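Local atomic coordinates of transcriptional regulator containing CBS domains (Streptococcus pneumoniae, PDB entry 6UOF), a protein that is probably a transcriptional regulator whose paired CBS domains, the part in this chain, may sense a small ligand such as a nucleotide. Residues A[75-80]-A[98-103]. Sequence-based numbering, arbitrary orientation.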
loop_
_atom_site.group_PDB
_atom_site.type_symbol
_atom_site.label_atom_id
_atom_site.label_comp_id
_atom_site.label_asym_id
_atom_site.label_seq_id
_atom_site.Cartn_x
_atom_site.Cartn_y
_atom_site.Cartn_z
ATOM N N PHE A 75 -6.873 7.151 0.016
ATOM C CA PHE A 75 -6.100 7.607 -1.160
ATOM C C PHE A 75 -5.683 6.387 -1.972
ATOM O O PHE A 75 -4.899 5.570 -1.487
ATOM C CB PHE A 75 -4.928 8.484 -0.720
ATOM C CG PHE A 75 -4.124 9.098 -1.837
ATOM C CD1 PHE A 75 -4.713 9.445 -3.046
ATOM C CD2 PHE A 75 -2.802 9.446 -1.628
ATOM C CE1 PHE A 75 -3.967 10.034 -4.055
ATOM C CE2 PHE A 75 -2.062 10.049 -2.633
ATOM C CZ PHE A 75 -2.653 10.348 -3.836
ATOM N N LEU A 76 -6.270 6.282 -3.158
ATOM C CA LEU A 76 -5.998 5.196 -4.127
ATOM C C LEU A 76 -5.765 5.844 -5.484
ATOM O O LEU A 76 -6.399 6.876 -5.769
ATOM C CB LEU A 76 -7.197 4.252 -4.195
ATOM C CG LEU A 76 -7.558 3.550 -2.892
ATOM C CD1 LEU A 76 -8.921 2.868 -2.989
ATOM C CD2 LEU A 76 -6.486 2.559 -2.481
ATOM N N VAL A 77 -4.866 5.271 -6.270
ATOM C CA VAL A 77 -4.618 5.814 -7.633
ATOM C C VAL A 77 -4.747 4.689 -8.664
ATOM O O VAL A 77 -4.797 3.510 -8.277
ATOM C CB VAL A 77 -3.236 6.492 -7.701
ATOM C CG1 VAL A 77 -3.143 7.642 -6.709
ATOM C CG2 VAL A 77 -2.115 5.491 -7.494
ATOM N N GLY A 78 -4.820 5.086 -9.931
ATOM C CA GLY A 78 -4.848 4.158 -11.072
ATOM C C GLY A 78 -3.635 4.353 -11.959
ATOM O O GLY A 78 -2.891 5.343 -11.767
ATOM N N LEU A 79 -3.471 3.464 -12.936
ATOM C CA LEU A 79 -2.318 3.536 -13.872
ATOM C C LEU A 79 -2.276 4.890 -14.596
ATOM O O LEU A 79 -1.156 5.376 -14.849
ATOM C CB LEU A 79 -2.413 2.372 -14.868
ATOM C CG LEU A 79 -2.267 0.976 -14.264
ATOM C CD1 LEU A 79 -2.430 -0.103 -15.322
ATOM C CD2 LEU A 79 -0.936 0.799 -13.552
ATOM N N SER A 80 -3.428 5.467 -14.959
ATOM C CA SER A 80 -3.434 6.729 -15.750
ATOM C C SER A 80 -3.310 7.968 -14.861
ATOM O O SER A 80 -3.238 9.074 -15.420
ATOM C CB SER A 80 -4.669 6.830 -16.605
ATOM O OG SER A 80 -5.832 6.993 -15.805
ATOM N N VAL A 98 1.187 4.687 -1.667
ATOM C CA VAL A 98 -0.201 4.772 -2.095
ATOM C C VAL A 98 -0.528 3.528 -2.914
ATOM O O VAL A 98 0.205 3.182 -3.851
ATOM C CB VAL A 98 -0.493 6.040 -2.911
ATOM C CG1 VAL A 98 -1.976 6.152 -3.250
ATOM C CG2 VAL A 98 -0.014 7.290 -2.192
ATOM N N PRO A 99 -1.621 2.802 -2.590
ATOM C CA PRO A 99 -2.000 1.655 -3.407
ATOM C C PRO A 99 -2.491 2.049 -4.804
ATOM O O PRO A 99 -3.137 3.071 -4.979
ATOM C CB PRO A 99 -3.144 1.009 -2.622
ATOM C CG PRO A 99 -3.008 1.560 -1.220
ATOM C CD PRO A 99 -2.515 2.976 -1.427
ATOM N N VAL A 100 -2.155 1.193 -5.774
ATOM C CA VAL A 100 -2.585 1.358 -7.187
ATOM C C VAL A 100 -3.647 0.293 -7.445
ATOM O O VAL A 100 -3.354 -0.883 -7.189
ATOM C CB VAL A 100 -1.394 1.219 -8.152
ATOM C CG1 VAL A 100 -1.819 1.409 -9.598
ATOM C CG2 VAL A 100 -0.268 2.184 -7.788
ATOM N N VAL A 101 -4.797 0.706 -7.975
ATOM C CA VAL A 101 -5.926 -0.245 -8.168
ATOM C C VAL A 101 -6.515 -0.113 -9.567
ATOM O O VAL A 101 -6.392 0.934 -10.215
ATOM C CB VAL A 101 -7.029 -0.011 -7.113
ATOM C CG1 VAL A 101 -6.525 -0.273 -5.708
ATOM C CG2 VAL A 101 -7.676 1.357 -7.231
ATOM N N ARG A 102 -7.170 -1.192 -9.974
ATOM C CA ARG A 102 -8.020 -1.171 -11.185
ATOM C C ARG A 102 -9.314 -0.407 -10.863
ATOM O O ARG A 102 -9.568 -0.096 -9.686
ATOM C CB ARG A 102 -8.373 -2.603 -11.591
ATOM C CG ARG A 102 -7.179 -3.492 -11.894
ATOM C CD ARG A 102 -7.673 -4.815 -12.472
ATOM N NE ARG A 102 -6.591 -5.730 -12.788
ATOM C CZ ARG A 102 -5.997 -6.556 -11.929
ATOM N NH1 ARG A 102 -6.365 -6.597 -10.661
ATOM N NH2 ARG A 102 -5.020 -7.346 -12.356
ATOM N N SER A 103 -10.119 -0.129 -11.887
ATOM C CA SER A 103 -11.430 0.560 -11.726
ATOM C C SER A 103 -12.308 -0.185 -10.706
ATOM O O SER A 103 -13.054 0.492 -9.963
ATOM C CB SER A 103 -12.103 0.708 -13.072
ATOM O OG SER A 103 -13.408 1.274 -12.969
HETATM O O HOH W 1 -5.681 1.474 -12.913
#
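Val77 O takes a hydrogen bond from Val101 N at 2.8 Å, nearly straight at 162°, and a weaker C-H...O contact from Val100 CA at 3.3 Å. The N-H of the same residue, Val77 N, donates to Pro99 O at 3.1 Å. The two bonds hold Val77 against Val100 as a single parallel beta bridge. Further on, a water takes over: it accepts from Leu79 N and donates to Val101 O.

The side chains pack on both sides of this bridge. Phe75 has its CG anti to the backbone N (chi1 -175°), which swings the ring over Val98. Val98 CG1 sits over one ring face, 3.9 Å from the centroid, in a CH-pi contact. Its other methyl, CG2, meets ring atom CE2 of Phe75 at 3.5 Å. Phe95 meets the same ring edge-to-face. Val77 CG1 also rests on Val98 CG1, while Val77 CG2 touches Val100 CG2 at 3.8 Å. Val86 of helix 83-93 and Val5 of helix 5-8 close over Val77. Leu76 CD2 rests on the Pro99 ring, 3.7 Å from Pro99 CB.

The contact joins two parts of the second CBS domain, the segment leading to helix 83-93 and strand 97-101, the outermost strand on one side of an antiparallel sheet within this chain. Strand 107-112 bonds to the other edge of 97-101. Proline has no N-H, but the bridge uses Pro99 only through its carbonyl. The backbone polar groups of Val77 are thus satisfied within a largely aliphatic core.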